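Local coordinates for vesicular integral-membrane protein VIP36 (Canis lupus familiaris, PDB 2DUO) that acts as a calcium-dependent intracellular lectin of the early secretory pathway, binding high-mannose glycans and helping to transport and sort the glycoproteins that carry them, at residues 25-30 and 51-56; 109-114 and 167-172; 113-118 and 157-162; 149-154 and 192-197. One frame throughout, in Å; residues are numbered along the deposited sequence.

Contact 1: residues 25-30 and 51-56; sequences PLWDFQ and GSIWNH
An edge of the seven-stranded sheet of the legume-lectin-like beta-sandwich is built here: outermost strand 27-31 runs antiparallel to 50-55. Asp-28 and Trp-54 form a hydrogen-bonded pair, Asp-28 N to Trp-54 O at 2.8 Å, and Gln-30 pairs likewise with Ser-52. On their face Ser-52 OG donates to Gln-30 OE1 at 3.0 Å; the bend at chi2 (-76°) brings OE1 alongside the serine hydroxyl. The other face carries Trp-27, Phe-29, Ile-53 and Asn-55. Asn-55 CB makes a CH-pi contact over the six-membered ring of Trp-27, 3.9 Å from its centroid, with ND2 above the same indole. Ile-53 CD1 lies 3.5 Å from Trp-27 CB and also meets Phe-29 CE2. Beyond the paired strands, Leu-26 O takes Asn-55 ND2 at 2.8 Å in a bent bond and His-56 N at 2.9 Å in a straighter one, while Pro-25 O lies over one face of the His-56 ring. Trp-27 NE1 is bonded to Ser-11 O. One water lies between Asp-28 OD2 and Asn-55 O, a second between Asp-28 OD2 and His-56 O. Bonds to Leu-26 O, Glu-9 O and His-10 together hold the Asn-55 amide over the indole.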
loop_
_atom_site.group_PDB
_atom_site.type_symbol
_atom_site.label_atom_id
_atom_site.label_comp_id
_atom_site.label_asym_id
_atom_site.label_seq_id
_atom_site.Cartn_x
_atom_site.Cartn_y
_atom_site.Cartn_z
ATOM N N PRO A 25 9.538 18.659 -5.321
ATOM C CA PRO A 25 8.902 17.630 -4.483
ATOM C C PRO A 25 8.861 16.336 -5.284
ATOM O O PRO A 25 8.836 16.384 -6.520
ATOM C CB PRO A 25 7.476 18.170 -4.252
ATOM C CG PRO A 25 7.515 19.609 -4.702
ATOM C CD PRO A 25 8.575 19.688 -5.750
ATOM N N LEU A 26 8.884 15.200 -4.592
ATOM C CA LEU A 26 8.824 13.911 -5.287
ATOM C C LEU A 26 7.445 13.248 -5.189
ATOM O O LEU A 26 7.259 12.163 -5.735
ATOM C CB LEU A 26 9.890 12.958 -4.732
ATOM C CG LEU A 26 11.321 13.477 -4.940
ATOM C CD1 LEU A 26 12.348 12.664 -4.139
ATOM C CD2 LEU A 26 11.644 13.490 -6.413
ATOM N N TRP A 27 6.515 13.896 -4.479
ATOM C CA TRP A 27 5.179 13.328 -4.196
ATOM C C TRP A 27 4.139 14.418 -4.341
ATOM O O TRP A 27 4.449 15.579 -4.065
ATOM C CB TRP A 27 5.129 12.729 -2.783
ATOM C CG TRP A 27 6.163 11.655 -2.643
ATOM C CD1 TRP A 27 7.498 11.838 -2.391
ATOM C CD2 TRP A 27 5.977 10.252 -2.858
ATOM N NE1 TRP A 27 8.151 10.627 -2.413
ATOM C CE2 TRP A 27 7.243 9.634 -2.692
ATOM C CE3 TRP A 27 4.850 9.447 -3.133
ATOM C CZ2 TRP A 27 7.424 8.244 -2.795
ATOM C CZ3 TRP A 27 5.022 8.070 -3.256
ATOM C CH2 TRP A 27 6.306 7.473 -3.087
ATOM N N ASP A 28 2.941 14.042 -4.807
ATOM C CA ASP A 28 1.750 14.919 -4.787
ATOM C C ASP A 28 0.884 14.454 -3.625
ATOM O O ASP A 28 0.790 13.252 -3.357
ATOM C CB ASP A 28 0.938 14.804 -6.085
ATOM C CG ASP A 28 1.675 15.334 -7.281
ATOM O OD1 ASP A 28 2.041 16.516 -7.277
ATOM O OD2 ASP A 28 1.891 14.559 -8.224
ATOM N N PHE A 29 0.314 15.400 -2.890
ATOM C CA PHE A 29 -0.465 15.101 -1.677
ATOM C C PHE A 29 -1.918 15.435 -1.965
ATOM O O PHE A 29 -2.201 16.526 -2.402
ATOM C CB PHE A 29 0.066 15.881 -0.448
ATOM C CG PHE A 29 1.544 15.656 -0.199
ATOM C CD1 PHE A 29 2.504 16.300 -0.990
ATOM C CD2 PHE A 29 1.963 14.779 0.783
ATOM C CE1 PHE A 29 3.862 16.071 -0.798
ATOM C CE2 PHE A 29 3.332 14.552 0.990
ATOM C CZ PHE A 29 4.276 15.188 0.190
ATOM N N GLN A 30 -2.825 14.492 -1.732
ATOM C CA GLN A 30 -4.197 14.634 -2.201
ATOM C C GLN A 30 -5.186 14.368 -1.084
ATOM O O GLN A 30 -4.898 13.616 -0.152
ATOM C CB GLN A 30 -4.428 13.684 -3.402
ATOM C CG GLN A 30 -5.827 13.751 -4.062
ATOM C CD GLN A 30 -6.883 13.046 -3.232
ATOM O OE1 GLN A 30 -6.577 12.089 -2.538
ATOM N NE2 GLN A 30 -8.128 13.529 -3.285
ATOM N N GLY A 51 -7.594 10.260 1.847
ATOM C CA GLY A 51 -6.374 10.971 1.485
ATOM C C GLY A 51 -5.338 10.050 0.892
ATOM O O GLY A 51 -5.313 8.854 1.211
ATOM N N SER A 52 -4.490 10.617 0.038
ATOM C CA SER A 52 -3.436 9.865 -0.603
ATOM C C SER A 52 -2.155 10.664 -0.805
ATOM O O SER A 52 -2.126 11.909 -0.702
ATOM C CB SER A 52 -3.927 9.327 -1.958
ATOM O OG SER A 52 -4.118 10.381 -2.907
ATOM N N ILE A 53 -1.112 9.922 -1.167
ATOM C CA ILE A 53 0.151 10.475 -1.577
ATOM C C ILE A 53 0.560 9.657 -2.809
ATOM O O ILE A 53 0.460 8.417 -2.781
ATOM C CB ILE A 53 1.209 10.439 -0.434
ATOM C CG1 ILE A 53 2.413 11.303 -0.807
ATOM C CG2 ILE A 53 1.530 8.954 0.030
ATOM C CD1 ILE A 53 3.710 11.021 -0.037
ATOM N N TRP A 54 0.968 10.353 -3.876
ATOM C CA TRP A 54 1.329 9.716 -5.133
ATOM C C TRP A 54 2.688 10.193 -5.599
ATOM O O TRP A 54 2.946 11.395 -5.605
ATOM C CB TRP A 54 0.260 9.973 -6.210
ATOM C CG TRP A 54 -0.976 9.189 -5.907
ATOM C CD1 TRP A 54 -2.071 9.607 -5.199
ATOM C CD2 TRP A 54 -1.214 7.803 -6.248
ATOM N NE1 TRP A 54 -2.991 8.576 -5.102
ATOM C CE2 TRP A 54 -2.493 7.459 -5.728
ATOM C CE3 TRP A 54 -0.472 6.825 -6.950
ATOM C CZ2 TRP A 54 -3.066 6.168 -5.900
ATOM C CZ3 TRP A 54 -1.027 5.550 -7.118
ATOM C CH2 TRP A 54 -2.323 5.235 -6.594
ATOM N N ASN A 55 3.555 9.247 -5.961
ATOM C CA ASN A 55 4.904 9.566 -6.487
ATOM C C ASN A 55 4.712 10.395 -7.758
ATOM O O ASN A 55 3.873 10.074 -8.625
ATOM C CB ASN A 55 5.655 8.243 -6.771
ATOM C CG ASN A 55 7.184 8.389 -6.895
ATOM O OD1 ASN A 55 7.823 7.489 -7.470
ATOM N ND2 ASN A 55 7.769 9.468 -6.366
ATOM N N HIS A 56 5.460 11.489 -7.863
ATOM C CA HIS A 56 5.171 12.467 -8.913
ATOM C C HIS A 56 5.472 11.993 -10.345
ATOM O O HIS A 56 4.983 12.598 -11.303
ATOM C CB HIS A 56 5.825 13.835 -8.606
ATOM C CG HIS A 56 7.245 13.955 -9.066
ATOM N ND1 HIS A 56 8.217 13.022 -8.764
ATOM C CD2 HIS A 56 7.863 14.922 -9.787
ATOM C CE1 HIS A 56 9.372 13.408 -9.288
ATOM N NE2 HIS A 56 9.180 14.551 -9.923
HETATM O O HOH W 1 1.554 12.007 -8.754
HETATM O O HOH W 2 3.002 15.113 -10.596
#

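Contact 2: residues 109-114 and 167-172; sequences LAIFLD and LAVRYS. With CA (calcium ion), chain C.
Ile-111 and Val-169 reach toward each other tip to tip across the interior of the beta-sandwich, CD1 of the isoleucine 3.9 Å from CG1 of the valine. The fork of Val-169 receives that tip: its CG2 is 4.0 Å from the same CD1. CG1 of Ile-111 stands beside the backbone N (chi1 -51°), which leaves the CG2 branch to turn the other way, toward Leu-167. There the two side chains cross at a slant, Ile-111 CG2 lying 4.1 Å from Leu-167 CD2. Leu-113 meets the same methyl differently. It slides past Leu-167 in the opposite direction, so that Leu-113 CD1 comes to 4.1 Å from Leu-167 CD2, and this one methyl sits between two residues of the facing strand. Leu-109 CD2 adds a looser touch on Val-169 CG1 at 4.4 Å. No hydrogen bond joins the segments; the contact is wholly apolar and buried. Asp-114, at the end of the strand, instead holds the calcium ion through both carboxylate oxygens, OD2 at 2.5 Å. The strands belong to different sheets and run nearly antiparallel, their axes 10.2 Å apart. Strand 109-114 lies between 84-90 and 128-135 in one sheet, and 165-172 between 64-73 and 175-181 in the other; Leu-87, Phe-70, Val-178 and Leu-176 from these flanking strands continue the hydrophobic core around the contact.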
loop_
_atom_site.group_PDB
_atom_site.type_symbol
_atom_site.label_atom_id
_atom_site.label_comp_id
_atom_site.label_asym_id
_atom_site.label_seq_id
_atom_site.Cartn_x
_atom_site.Cartn_y
_atom_site.Cartn_z
ATOM N N LEU A 109 -1.487 -3.216 -9.028
ATOM C CA LEU A 109 -1.345 -3.970 -7.784
ATOM C C LEU A 109 -1.766 -3.135 -6.587
ATOM O O LEU A 109 -1.448 -1.964 -6.509
ATOM C CB LEU A 109 0.130 -4.381 -7.630
ATOM C CG LEU A 109 0.562 -4.879 -6.254
ATOM C CD1 LEU A 109 -0.038 -6.286 -6.011
ATOM C CD2 LEU A 109 2.093 -4.901 -6.122
ATOM N N ALA A 110 -2.509 -3.751 -5.672
ATOM C CA ALA A 110 -2.837 -3.124 -4.395
ATOM C C ALA A 110 -2.365 -4.029 -3.291
ATOM O O ALA A 110 -2.463 -5.262 -3.383
ATOM C CB ALA A 110 -4.358 -2.907 -4.265
ATOM N N ILE A 111 -1.854 -3.406 -2.241
ATOM C CA ILE A 111 -1.601 -4.109 -1.003
ATOM C C ILE A 111 -2.436 -3.436 0.071
ATOM O O ILE A 111 -2.222 -2.252 0.381
ATOM C CB ILE A 111 -0.101 -4.104 -0.593
ATOM C CG1 ILE A 111 0.823 -4.568 -1.739
ATOM C CG2 ILE A 111 0.072 -4.951 0.633
ATOM C CD1 ILE A 111 1.337 -3.424 -2.598
ATOM N N PHE A 112 -3.392 -4.175 0.642
ATOM C CA PHE A 112 -4.339 -3.590 1.588
ATOM C C PHE A 112 -3.972 -3.949 3.031
ATOM O O PHE A 112 -3.752 -5.121 3.351
ATOM C CB PHE A 112 -5.747 -4.115 1.363
ATOM C CG PHE A 112 -6.267 -3.898 -0.013
ATOM C CD1 PHE A 112 -6.209 -2.636 -0.614
ATOM C CD2 PHE A 112 -6.873 -4.951 -0.688
ATOM C CE1 PHE A 112 -6.737 -2.437 -1.902
ATOM C CE2 PHE A 112 -7.409 -4.747 -1.989
ATOM C CZ PHE A 112 -7.329 -3.503 -2.570
ATOM N N LEU A 113 -3.922 -2.923 3.870
ATOM C CA LEU A 113 -3.752 -3.093 5.301
ATOM C C LEU A 113 -5.090 -2.753 5.929
ATOM O O LEU A 113 -5.329 -1.593 6.269
ATOM C CB LEU A 113 -2.662 -2.157 5.807
ATOM C CG LEU A 113 -1.234 -2.537 5.383
ATOM C CD1 LEU A 113 -0.880 -2.038 3.998
ATOM C CD2 LEU A 113 -0.303 -1.903 6.385
ATOM N N ASP A 114 -5.924 -3.777 6.106
ATOM C CA ASP A 114 -7.356 -3.591 6.387
ATOM C C ASP A 114 -7.527 -3.827 7.869
ATOM O O ASP A 114 -7.267 -4.931 8.341
ATOM C CB ASP A 114 -8.165 -4.623 5.589
ATOM C CG ASP A 114 -9.675 -4.478 5.785
ATOM O OD1 ASP A 114 -10.442 -5.088 5.008
ATOM O OD2 ASP A 114 -10.103 -3.765 6.718
ATOM N N LEU A 167 6.443 -2.501 6.600
ATOM C CA LEU A 167 6.007 -3.463 5.583
ATOM C C LEU A 167 6.976 -3.417 4.414
ATOM O O LEU A 167 7.483 -2.346 4.062
ATOM C CB LEU A 167 4.610 -3.078 5.055
ATOM C CG LEU A 167 3.875 -4.196 4.312
ATOM C CD1 LEU A 167 3.208 -5.110 5.289
ATOM C CD2 LEU A 167 2.856 -3.604 3.381
ATOM N N ALA A 168 7.224 -4.581 3.808
ATOM C CA ALA A 168 8.032 -4.677 2.601
ATOM C C ALA A 168 7.234 -5.381 1.512
ATOM O O ALA A 168 6.532 -6.349 1.780
ATOM C CB ALA A 168 9.350 -5.434 2.880
ATOM N N VAL A 169 7.339 -4.860 0.295
ATOM C CA VAL A 169 6.681 -5.426 -0.891
ATOM C C VAL A 169 7.765 -5.571 -1.929
ATOM O O VAL A 169 8.343 -4.577 -2.366
ATOM C CB VAL A 169 5.550 -4.507 -1.407
ATOM C CG1 VAL A 169 4.875 -5.103 -2.690
ATOM C CG2 VAL A 169 4.502 -4.249 -0.279
ATOM N N ARG A 170 8.078 -6.818 -2.278
ATOM C CA ARG A 170 9.098 -7.115 -3.272
ATOM C C ARG A 170 8.409 -7.694 -4.525
ATOM O O ARG A 170 7.504 -8.541 -4.426
ATOM C CB ARG A 170 10.132 -8.100 -2.686
ATOM C CG ARG A 170 11.306 -8.439 -3.633
ATOM C CD ARG A 170 12.048 -9.689 -3.116
ATOM N NE ARG A 170 13.188 -10.016 -3.987
ATOM C CZ ARG A 170 13.163 -10.853 -5.029
ATOM N NH1 ARG A 170 12.056 -11.521 -5.360
ATOM N NH2 ARG A 170 14.278 -11.035 -5.747
ATOM N N TYR A 171 8.819 -7.198 -5.684
ATOM C CA TYR A 171 8.316 -7.675 -6.956
ATOM C C TYR A 171 9.461 -7.888 -7.920
ATOM O O TYR A 171 10.164 -6.940 -8.307
ATOM C CB TYR A 171 7.248 -6.721 -7.530
ATOM C CG TYR A 171 6.693 -7.241 -8.844
ATOM C CD1 TYR A 171 5.957 -8.436 -8.883
ATOM C CD2 TYR A 171 6.953 -6.579 -10.042
ATOM C CE1 TYR A 171 5.473 -8.954 -10.093
ATOM C CE2 TYR A 171 6.481 -7.089 -11.261
ATOM C CZ TYR A 171 5.728 -8.259 -11.274
ATOM O OH TYR A 171 5.260 -8.765 -12.462
ATOM N N SER A 172 9.645 -9.142 -8.328
ATOM C CA SER A 172 10.700 -9.455 -9.276
ATOM C C SER A 172 10.451 -10.806 -9.964
ATOM O O SER A 172 10.162 -11.825 -9.306
ATOM C CB SER A 172 12.062 -9.443 -8.547
ATOM O OG SER A 172 13.092 -9.879 -9.424
HETATM CA CA CA C . -12.478 -3.922 6.138
HETATM O O HOH W 3 -12.046 -1.566 6.703
HETATM O O HOH W 4 -12.808 -3.315 3.787
#

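Contact 3: residues 113-118 and 157-162; sequences LDTYPN and DFRNRD. With CA (calcium ion), chain C.
Phe-158 meets Leu-113 and Thr-115 through apolar contacts where strand 109-114 passes into the calcium-binding loop. Its CZ lies 3.6 Å from Leu-113 CB, and Leu-113 CD2 stands over one face of the ring, offset toward the rim. Thr-115 crosses the phenyl group at about a right angle, its CG2 being 3.5 Å from Phe-158 CE2. The ring reaches this place with CG between the backbone N and the carbonyl carbon (chi1 64°). Arg-159 adds its aliphatic part, CD resting 3.9 Å from Thr-115 CB, while its NE forms a salt bridge with Asp-216. Phe-70 packs edge-to-face with Phe-158 from strand 64-73.

No hydrogen bond crosses between the segments; two of note lie within them. Asp-114 OD2 accepts Tyr-116 N at 3.1 Å, on the anti side, 31° out of the carboxylate plane, closing an Asx turn. In the other loop Arg-161 NH1 donates to Asp-157 O at 2.8 Å and also forms a salt bridge with Glu-183.

Metal bonds make up the third group. Besides Asp-114, the calcium ion is held by Tyr-116 O at 2.4 Å, Asn-118 OD1 at 2.3 Å, two waters and Asp-145. Tyr-116, Pro-117 and Asn-118 belong to the carbohydrate-binding site as well. Asp-114 OD2 therefore serves both metal and turn, a double role that probably helps set the path of the loop, while 157-162 packs against the strand end and Thr-115 through apolar contacts.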
loop_
_atom_site.group_PDB
_atom_site.type_symbol
_atom_site.label_atom_id
_atom_site.label_comp_id
_atom_site.label_asym_id
_atom_site.label_seq_id
_atom_site.Cartn_x
_atom_site.Cartn_y
_atom_site.Cartn_z
ATOM N N LEU A 113 -3.922 -2.923 3.870
ATOM C CA LEU A 113 -3.752 -3.093 5.301
ATOM C C LEU A 113 -5.090 -2.753 5.929
ATOM O O LEU A 113 -5.329 -1.593 6.269
ATOM C CB LEU A 113 -2.662 -2.157 5.807
ATOM C CG LEU A 113 -1.234 -2.537 5.383
ATOM C CD1 LEU A 113 -0.880 -2.038 3.998
ATOM C CD2 LEU A 113 -0.303 -1.903 6.385
ATOM N N ASP A 114 -5.924 -3.777 6.106
ATOM C CA ASP A 114 -7.356 -3.591 6.387
ATOM C C ASP A 114 -7.527 -3.827 7.869
ATOM O O ASP A 114 -7.267 -4.931 8.341
ATOM C CB ASP A 114 -8.165 -4.623 5.589
ATOM C CG ASP A 114 -9.675 -4.478 5.785
ATOM O OD1 ASP A 114 -10.442 -5.088 5.008
ATOM O OD2 ASP A 114 -10.103 -3.765 6.718
ATOM N N THR A 115 -7.951 -2.796 8.601
ATOM C CA THR A 115 -8.004 -2.893 10.049
ATOM C C THR A 115 -9.323 -3.377 10.630
ATOM O O THR A 115 -9.368 -3.739 11.810
ATOM C CB THR A 115 -7.620 -1.568 10.727
ATOM O OG1 THR A 115 -8.600 -0.593 10.378
ATOM C CG2 THR A 115 -6.216 -1.121 10.286
ATOM N N TYR A 116 -10.391 -3.416 9.819
ATOM C CA TYR A 116 -11.738 -3.630 10.367
ATOM C C TYR A 116 -12.554 -4.679 9.607
ATOM O O TYR A 116 -12.691 -4.554 8.403
ATOM C CB TYR A 116 -12.512 -2.303 10.409
ATOM C CG TYR A 116 -13.908 -2.430 10.971
ATOM C CD1 TYR A 116 -14.122 -2.472 12.357
ATOM C CD2 TYR A 116 -15.021 -2.529 10.117
ATOM C CE1 TYR A 116 -15.410 -2.601 12.880
ATOM C CE2 TYR A 116 -16.328 -2.646 10.634
ATOM C CZ TYR A 116 -16.502 -2.690 12.022
ATOM O OH TYR A 116 -17.776 -2.801 12.549
ATOM N N PRO A 117 -13.120 -5.700 10.321
ATOM C CA PRO A 117 -13.944 -6.698 9.625
ATOM C C PRO A 117 -15.321 -6.126 9.284
ATOM O O PRO A 117 -16.238 -6.099 10.126
ATOM C CB PRO A 117 -14.052 -7.847 10.637
ATOM C CG PRO A 117 -13.928 -7.171 12.005
ATOM C CD PRO A 117 -13.025 -5.963 11.778
ATOM N N ASN A 118 -15.465 -5.661 8.052
ATOM C CA ASN A 118 -16.768 -5.208 7.563
ATOM C C ASN A 118 -17.690 -6.395 7.372
ATOM O O ASN A 118 -18.912 -6.272 7.505
ATOM C CB ASN A 118 -16.625 -4.445 6.250
ATOM C CG ASN A 118 -15.880 -3.135 6.424
ATOM O OD1 ASN A 118 -14.647 -3.103 6.400
ATOM N ND2 ASN A 118 -16.623 -2.049 6.618
ATOM N N ASP A 157 -0.863 -7.842 13.342
ATOM C CA ASP A 157 -1.164 -6.938 14.447
ATOM C C ASP A 157 -0.336 -5.652 14.354
ATOM O O ASP A 157 0.804 -5.586 14.829
ATOM C CB ASP A 157 -0.939 -7.687 15.778
ATOM C CG ASP A 157 -1.375 -6.893 17.006
ATOM O OD1 ASP A 157 -1.986 -5.808 16.900
ATOM O OD2 ASP A 157 -1.083 -7.389 18.110
ATOM N N PHE A 158 -0.906 -4.618 13.736
ATOM C CA PHE A 158 -0.124 -3.417 13.452
ATOM C C PHE A 158 -0.682 -2.100 13.981
ATOM O O PHE A 158 -0.061 -1.064 13.774
ATOM C CB PHE A 158 0.206 -3.321 11.953
ATOM C CG PHE A 158 -0.989 -3.159 11.059
ATOM C CD1 PHE A 158 -1.422 -4.215 10.251
ATOM C CD2 PHE A 158 -1.673 -1.938 10.997
ATOM C CE1 PHE A 158 -2.512 -4.058 9.387
ATOM C CE2 PHE A 158 -2.791 -1.780 10.148
ATOM C CZ PHE A 158 -3.201 -2.839 9.349
ATOM N N ARG A 159 -1.851 -2.121 14.626
ATOM C CA ARG A 159 -2.408 -0.882 15.208
ATOM C C ARG A 159 -1.891 -0.674 16.618
ATOM O O ARG A 159 -1.760 -1.651 17.358
ATOM C CB ARG A 159 -3.927 -0.915 15.317
ATOM C CG ARG A 159 -4.689 -0.864 14.020
ATOM C CD ARG A 159 -6.189 -0.774 14.310
ATOM N NE ARG A 159 -6.603 0.483 14.963
ATOM C CZ ARG A 159 -6.977 0.600 16.241
ATOM N NH1 ARG A 159 -6.993 -0.463 17.045
ATOM N NH2 ARG A 159 -7.354 1.784 16.724
ATOM N N ASN A 160 -1.675 0.590 16.977
ATOM C CA ASN A 160 -1.393 1.017 18.360
ATOM C C ASN A 160 -0.218 0.259 18.989
ATOM O O ASN A 160 -0.274 -0.107 20.166
ATOM C CB ASN A 160 -2.642 0.883 19.264
ATOM C CG ASN A 160 -3.743 1.910 18.945
ATOM O OD1 ASN A 160 -3.489 2.984 18.417
ATOM N ND2 ASN A 160 -4.972 1.571 19.297
ATOM N N ARG A 161 0.829 0.009 18.206
ATOM C CA ARG A 161 2.033 -0.672 18.734
ATOM C C ARG A 161 3.000 0.346 19.375
ATOM O O ARG A 161 3.062 1.495 18.935
ATOM C CB ARG A 161 2.728 -1.484 17.631
ATOM C CG ARG A 161 1.824 -2.486 16.899
ATOM C CD ARG A 161 1.129 -3.465 17.842
ATOM N NE ARG A 161 2.070 -4.211 18.681
ATOM C CZ ARG A 161 2.580 -5.397 18.366
ATOM N NH1 ARG A 161 2.220 -6.006 17.229
ATOM N NH2 ARG A 161 3.428 -5.992 19.210
ATOM N N ASP A 162 3.735 -0.068 20.420
ATOM C CA ASP A 162 4.684 0.827 21.128
ATOM C C ASP A 162 6.051 0.937 20.488
ATOM O O ASP A 162 6.986 1.458 21.103
ATOM C CB ASP A 162 4.907 0.367 22.574
ATOM C CG ASP A 162 3.636 0.349 23.384
ATOM O OD1 ASP A 162 2.782 1.253 23.199
ATOM O OD2 ASP A 162 3.497 -0.584 24.213
HETATM CA CA CA C . -12.478 -3.922 6.138
HETATM O O HOH W 3 -12.046 -1.566 6.703
HETATM O O HOH W 4 -12.808 -3.315 3.787
#

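Contact 4: residues 149-154 and 192-197; sequences TELAGC and IDITGV
Ile-192 extends from strand 189-198 toward Ala-152 and Gly-153. From its CB two branches part. CG2, anti to the backbone N, meets Ala-152 CB at 4.0 Å; CG1, beside that N (chi1 -70°), passes over the backbone to lie 3.8 Å from Gly-153 CA. At the tip, CD1 comes 3.7 Å from Ala-152 O and packs on the glycine CA too. The contact bridges the two sheets of the lectin beta-sandwich at its edge, where strand 152-155 is outermost in its sheet, and 189-198 pairs with 175-181 in the other. The Cys-154 to Cys-191 disulfide links the same two strands covalently beside Ile-192. Further along, Ile-194 CG2 takes the other approach to Ala-152 CB, at 3.9 Å, so that the small alanine methyl touches both isoleucines. Ile-194 CD1 meets Leu-151 CD1 at 4.0 Å, the two side chains crossing at about a right angle, and Leu-151 also touches Phe-250 from the C-terminal part of the chain.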
loop_
_atom_site.group_PDB
_atom_site.type_symbol
_atom_site.label_atom_id
_atom_site.label_comp_id
_atom_site.label_asym_id
_atom_site.label_seq_id
_atom_site.Cartn_x
_atom_site.Cartn_y
_atom_site.Cartn_z
ATOM N N THR A 149 -11.949 -11.015 -4.284
ATOM C CA THR A 149 -10.814 -10.630 -5.142
ATOM C C THR A 149 -9.434 -10.765 -4.458
ATOM O O THR A 149 -8.409 -10.413 -5.053
ATOM C CB THR A 149 -10.997 -9.184 -5.652
ATOM O OG1 THR A 149 -11.201 -8.308 -4.528
ATOM C CG2 THR A 149 -12.222 -9.116 -6.583
ATOM N N GLU A 150 -9.389 -11.282 -3.234
ATOM C CA GLU A 150 -8.101 -11.502 -2.530
ATOM C C GLU A 150 -7.231 -12.586 -3.178
ATOM O O GLU A 150 -7.685 -13.728 -3.352
ATOM C CB GLU A 150 -8.363 -11.906 -1.065
ATOM C CG GLU A 150 -7.109 -12.358 -0.304
ATOM C CD GLU A 150 -7.414 -13.040 1.044
ATOM O OE1 GLU A 150 -8.585 -12.983 1.484
ATOM O OE2 GLU A 150 -6.476 -13.607 1.661
ATOM N N LEU A 151 -5.987 -12.250 -3.531
ATOM C CA LEU A 151 -5.068 -13.257 -4.057
ATOM C C LEU A 151 -4.466 -14.116 -2.949
ATOM O O LEU A 151 -4.321 -15.337 -3.098
ATOM C CB LEU A 151 -3.944 -12.599 -4.860
ATOM C CG LEU A 151 -4.340 -12.020 -6.223
ATOM C CD1 LEU A 151 -3.101 -11.432 -6.852
ATOM C CD2 LEU A 151 -4.925 -13.100 -7.133
ATOM N N ALA A 152 -4.097 -13.449 -1.851
ATOM C CA ALA A 152 -3.406 -14.050 -0.708
ATOM C C ALA A 152 -3.401 -12.977 0.368
ATOM O O ALA A 152 -3.572 -11.790 0.073
ATOM C CB ALA A 152 -1.961 -14.447 -1.070
ATOM N N GLY A 153 -3.189 -13.398 1.607
ATOM C CA GLY A 153 -3.160 -12.470 2.710
ATOM C C GLY A 153 -2.708 -13.161 3.985
ATOM O O GLY A 153 -2.387 -14.357 3.976
ATOM N N CYS A 154 -2.644 -12.390 5.067
ATOM C CA CYS A 154 -2.232 -12.912 6.364
ATOM C C CYS A 154 -2.776 -11.976 7.424
ATOM O O CYS A 154 -2.926 -10.791 7.169
ATOM C CB CYS A 154 -0.688 -12.970 6.438
ATOM S SG CYS A 154 0.166 -11.373 6.737
ATOM N N ILE A 192 2.951 -12.866 2.597
ATOM C CA ILE A 192 2.474 -13.345 1.297
ATOM C C ILE A 192 3.679 -13.699 0.443
ATOM O O ILE A 192 4.702 -12.977 0.462
ATOM C CB ILE A 192 1.652 -12.227 0.585
ATOM C CG1 ILE A 192 0.311 -11.995 1.309
ATOM C CG2 ILE A 192 1.484 -12.518 -0.938
ATOM C CD1 ILE A 192 -0.231 -10.580 1.100
ATOM N N ASP A 193 3.596 -14.810 -0.289
ATOM C CA ASP A 193 4.626 -15.132 -1.295
ATOM C C ASP A 193 3.948 -15.871 -2.448
ATOM O O ASP A 193 3.617 -17.050 -2.322
ATOM C CB ASP A 193 5.748 -16.002 -0.684
ATOM C CG ASP A 193 7.129 -15.737 -1.308
ATOM O OD1 ASP A 193 7.251 -15.056 -2.340
ATOM O OD2 ASP A 193 8.134 -16.215 -0.732
ATOM N N ILE A 194 3.728 -15.185 -3.556
ATOM C CA ILE A 194 3.021 -15.791 -4.692
ATOM C C ILE A 194 3.812 -15.548 -5.978
ATOM O O ILE A 194 4.671 -14.666 -6.022
ATOM C CB ILE A 194 1.574 -15.244 -4.811
ATOM C CG1 ILE A 194 1.570 -13.733 -4.963
ATOM C CG2 ILE A 194 0.693 -15.720 -3.611
ATOM C CD1 ILE A 194 0.186 -13.170 -5.319
ATOM N N THR A 195 3.560 -16.369 -6.994
ATOM C CA THR A 195 4.251 -16.238 -8.262
ATOM C C THR A 195 3.234 -16.113 -9.415
ATOM O O THR A 195 2.022 -16.225 -9.196
ATOM C CB THR A 195 5.183 -17.462 -8.508
ATOM O OG1 THR A 195 4.393 -18.653 -8.446
ATOM C CG2 THR A 195 6.302 -17.517 -7.428
ATOM N N GLY A 196 3.742 -15.844 -10.610
ATOM C CA GLY A 196 2.887 -15.666 -11.803
ATOM C C GLY A 196 2.150 -14.329 -11.842
ATOM O O GLY A 196 1.155 -14.182 -12.574
ATOM N N VAL A 197 2.634 -13.354 -11.074
ATOM C CA VAL A 197 2.055 -11.995 -11.063
ATOM C C VAL A 197 2.685 -11.188 -12.209
ATOM O O VAL A 197 3.915 -11.003 -12.260
ATOM C CB VAL A 197 2.282 -11.311 -9.671
ATOM C CG1 VAL A 197 1.814 -9.867 -9.641
ATOM C CG2 VAL A 197 1.612 -12.097 -8.572
#

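Contact 1 closes first, a short loop between residues 30 and 51 that holds strands 34-35 and 40-43 of the other sheet, and it joins neighbours at the edge of the seven-stranded sheet. Contacts 2 and 3 both leave from strand 109-114 and share Leu-113 and Asp-114: one goes across the sandwich to strand 165-172, the other to the loop preceding that strand. Contact 4 starts within the loops they close and ends beyond them at 192-197, so it crosses both. It ties the far edge strand 152-155 to the opposite sheet and touches contact 2 through a probable hydrogen bond, Tyr-171 OH to Val-197 O. Contacts 1 and 4 lie on opposite sides of the chain's centre.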